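Local coordinates for metallo-beta-lactamase (Serratia marcescens, PDB 6K4X), which hydrolyses the beta-lactam ring of antibiotics with the help of zinc ions and is bound here by a sulfanylbenzoic acid inhibitor, at residues Ala146-Thr151 with Arg197-Ala202. Sequence-based numbering, arbitrary orientation. Where two conformers were deposited one is given.
Sequences ATPGHT and RGSFEA. With ZN (zinc ion), chain B; D0U (4-azanyl-2-sulfanyl-benzoic acid), chain E.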
ATOM      1  N   ALA A 146      11.416   3.371  -1.647  1.00  6.95           N
ATOM      2  CA  ALA A 146      10.856   4.678  -1.951  1.00  6.66           C
ATOM      3  C   ALA A 146      10.253   4.645  -3.348  1.00  7.03           C
ATOM      4  O   ALA A 146      10.938   4.367  -4.337  1.00  7.44           O
ATOM      5  CB  ALA A 146      11.904   5.753  -1.839  1.00  7.54           C
ATOM      6  N   THR A 147       8.968   4.977  -3.424  1.00  6.23           N
ATOM      7  CA  THR A 147       8.264   5.097  -4.694  1.00  6.73           C
ATOM      8  C   THR A 147       7.457   6.381  -4.699  1.00  6.83           C
ATOM      9  O   THR A 147       6.229   6.352  -4.703  1.00  7.51           O
ATOM     10  CB  THR A 147       7.389   3.873  -5.015  1.00  6.76           C
ATOM     11  OG1 THR A 147       6.429   3.608  -3.985  1.00  7.51           O
ATOM     12  CG2 THR A 147       8.227   2.635  -5.223  1.00  7.52           C
ATOM     13  N   PRO A 148       8.140   7.536  -4.697  1.00  6.51           N
ATOM     14  CA  PRO A 148       7.469   8.834  -4.694  1.00  7.09           C
ATOM     15  C   PRO A 148       6.809   9.154  -6.039  1.00  6.43           C
ATOM     16  O   PRO A 148       7.055   8.510  -7.075  1.00  7.53           O
ATOM     17  CB  PRO A 148       8.624   9.799  -4.410  1.00  7.74           C
ATOM     18  CG  PRO A 148       9.816   9.128  -5.064  1.00  7.35           C
ATOM     19  CD  PRO A 148       9.609   7.665  -4.720  1.00  7.26           C
ATOM     20  N   GLY A 149       5.992  10.190  -6.009  1.00  6.88           N
ATOM     21  CA  GLY A 149       5.432  10.765  -7.190  1.00  6.86           C
ATOM     22  C   GLY A 149       3.964  11.057  -7.020  1.00  6.73           C
ATOM     23  O   GLY A 149       3.523  12.183  -7.180  1.00  8.04           O
ATOM     24  N   HIS A 150       3.180  10.041  -6.670  1.00  5.99           N
ATOM     25  CA  HIS A 150       1.786  10.246  -6.222  1.00  6.36           C
ATOM     26  C   HIS A 150       1.758  11.028  -4.903  1.00  6.22           C
ATOM     27  O   HIS A 150       0.860  11.853  -4.694  1.00  6.89           O
ATOM     28  CB  HIS A 150       1.074   8.906  -6.197  1.00  6.29           C
ATOM     29  CG  HIS A 150      -0.350   8.945  -5.794  1.00  5.93           C
ATOM     30  ND1 HIS A 150      -1.345   9.200  -6.689  1.00  6.02           N
ATOM     31  CD2 HIS A 150      -0.949   8.683  -4.613  1.00  6.51           C
ATOM     32  CE1 HIS A 150      -2.519   9.074  -6.067  1.00  6.24           C
ATOM     33  NE2 HIS A 150      -2.306   8.806  -4.772  1.00  6.66           N
ATOM     34  N   THR A 151       2.740  10.737  -4.044  1.00  6.05           N
ATOM     35  CA  THR A 151       3.040  11.518  -2.857  1.00  6.30           C
ATOM     36  C   THR A 151       4.552  11.494  -2.693  1.00  6.88           C
ATOM     37  O   THR A 151       5.216  10.574  -3.183  1.00  6.88           O
ATOM     38  CB  THR A 151       2.393  10.980  -1.560  1.00  6.33           C
ATOM     39  OG1 THR A 151       3.014   9.736  -1.199  1.00  6.37           O
ATOM     40  CG2 THR A 151       0.888  10.869  -1.612  1.00  6.62           C
ATOM     41  N   ARG A 197       8.815   8.988 -12.578  1.00  6.69           N
ATOM     42  CA  ARG A 197       9.581   8.192 -13.540  1.00  7.09           C
ATOM     43  C   ARG A 197      10.578   7.295 -12.823  1.00  7.06           C
ATOM     44  O   ARG A 197      10.756   6.131 -13.221  1.00  7.84           O
ATOM     45  CB  ARG A 197      10.261   9.091 -14.566  1.00  7.33           C
ATOM     46  CG  ARG A 197       9.260   9.671 -15.544  1.00  7.70           C
ATOM     47  CD  ARG A 197       9.910  10.651 -16.486  1.00  8.52           C
ATOM     48  NE  ARG A 197       8.964  11.023 -17.517  1.00  8.88           N
ATOM     49  CZ  ARG A 197       9.088  12.061 -18.342  1.00 10.12           C
ATOM     50  NH1 ARG A 197       8.182  12.238 -19.295  1.00 12.22           N
ATOM     51  NH2 ARG A 197      10.102  12.899 -18.206  1.00 11.03           N
ATOM     52  N   GLY A 198      11.234   7.802 -11.784  1.00  7.36           N
ATOM     53  CA  GLY A 198      12.126   6.955 -11.008  1.00  7.54           C
ATOM     54  C   GLY A 198      11.378   5.796 -10.358  1.00  7.07           C
ATOM     55  O   GLY A 198      11.902   4.689 -10.237  1.00  8.01           O
ATOM     56  N   SER A 199      10.139   6.040  -9.927  1.00  6.51           N
ATOM     57  CA  SER A 199       9.333   5.008  -9.299  1.00  6.23           C
ATOM     58  C   SER A 199       8.900   3.928 -10.296  1.00  6.42           C
ATOM     59  O   SER A 199       8.915   2.752  -9.944  1.00  7.26           O
ATOM     60  CB  SER A 199       8.172   5.618  -8.578  1.00  6.70           C
ATOM     61  OG  SER A 199       8.660   6.381  -7.507  1.00  7.25           O
ATOM     62  N   PHE A 200       8.514   4.314 -11.504  1.00  7.02           N
ATOM     63  CA  PHE A 200       8.206   3.301 -12.491  1.00  6.71           C
ATOM     64  C   PHE A 200       9.418   2.384 -12.698  1.00  7.38           C
ATOM     65  O   PHE A 200       9.265   1.153 -12.775  1.00  8.06           O
ATOM     66  CB  PHE A 200       7.808   3.895 -13.843  1.00  7.67           C
ATOM     67  CG  PHE A 200       6.763   4.981 -13.835  1.00  6.89           C
ATOM     68  CD1 PHE A 200       5.701   5.013 -12.939  1.00  7.09           C
ATOM     69  CD2 PHE A 200       6.866   6.011 -14.749  1.00  7.03           C
ATOM     70  CE1 PHE A 200       4.780   6.050 -12.956  1.00  7.08           C
ATOM     71  CE2 PHE A 200       5.943   7.044 -14.770  1.00  6.86           C
ATOM     72  CZ  PHE A 200       4.908   7.067 -13.875  1.00  6.54           C
ATOM     73  N   GLU A 201      10.604   2.977 -12.783  1.00  8.11           N
ATOM     74  CA  GLU A 201      11.828   2.205 -13.005  0.50  9.23           C
ATOM     75  C   GLU A 201      12.097   1.285 -11.808  1.00  8.59           C
ATOM     76  O   GLU A 201      12.444   0.105 -11.990  1.00  9.51           O
ATOM     77  CB  GLU A 201      13.003   3.142 -13.258  0.50 10.89           C
ATOM     78  CG  GLU A 201      12.939   3.840 -14.603  0.50 14.47           C
ATOM     79  CD  GLU A 201      14.271   4.403 -15.064  0.50 17.71           C
ATOM     80  OE1 GLU A 201      14.342   4.903 -16.205  0.50 21.23           O
ATOM     81  OE2 GLU A 201      15.234   4.339 -14.282  0.50 19.22           O
ATOM     82  N   ALA A 202      11.935   1.799 -10.592  1.00  7.30           N
ATOM     83  CA  ALA A 202      12.205   0.973  -9.428  1.00  8.04           C
ATOM     84  C   ALA A 202      11.228  -0.208  -9.382  1.00  8.40           C
ATOM     85  O   ALA A 202      11.606  -1.352  -9.088  1.00  8.67           O
ATOM     86  CB  ALA A 202      12.128   1.793  -8.170  1.00  8.31           C
TER
HETATM   87 ZN    ZN B 301      -3.539   8.445  -3.216  1.00  6.27          ZN
HETATM   88  O2  D0U E 304      -4.198   5.703  -5.000  1.00  6.85           O
HETATM   89  C7  D0U E 304      -4.445   6.140  -6.145  1.00  6.52           C
HETATM   90  O1  D0U E 304      -3.883   5.671  -7.177  1.00  7.73           O
HETATM   91  C3  D0U E 304      -5.404   7.258  -6.352  1.00  6.68           C
HETATM   92  C2  D0U E 304      -5.796   7.497  -7.698  1.00  7.58           C
HETATM   93  C4  D0U E 304      -5.930   8.047  -5.313  1.00  6.72           C
HETATM   94  S1  D0U E 304      -5.707   7.888  -3.629  1.00  6.27           S
HETATM   95  C5  D0U E 304      -6.811   9.087  -5.685  1.00  7.61           C
HETATM   96  C6  D0U E 304      -7.184   9.336  -7.007  1.00  8.26           C
HETATM   97  N1  D0U E 304      -8.083  10.346  -7.324  1.00 11.20           N
HETATM   98  C1  D0U E 304      -6.692   8.525  -7.991  1.00  8.04           C
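The zinc-ligand loop after strand 140-146 of the metallo-beta-lactamase fold packs on helix 190-205 through Ser199, which meets Thr147 and Pro148. Ser199 OG lies 2.7 Å from Pro148 O, at hydrogen-bonding distance. The single proton can go to this carbonyl or to Ser195 O, one turn back in the same helix. With chi1 at -66°, OG stands beside the Ser199 backbone N, within reach of both carbonyls. The hydroxyl also sits close over the Thr147-Pro148 peptide, with Ser199 OG 3.1 Å from Thr147 C. Pro148 N is 3.1 Å from Ser199 OG, but a proline nitrogen has no hydrogen to give, so this is packing alone. Pro148 CD comes to 3.2 Å from Ser199 OG, and Thr147 CB stands 4.0 Å from Ser199 CB.

Two residues beyond Pro148, His150 faces the active site and does not touch the helix. Its NE2 binds a zinc ion at 2.0 Å, in a site shared with His72, His74 and the inhibitor sulfur S1 at 2.3 Å. Thr177 O accepts a hydrogen bond from His150 ND1, which helps fix the ring's rotation. Gly149 has a phi of 136°, where a side chain would press on Pro148 O, the carbonyl that faces Ser199.

Thr147 OG1 is hydrogen-bonded to Thr156 OG1 of the adjoining strand 155-163. On its other flank, helix 190-205 packs against helix 241-260 through Arg197 and Phe200.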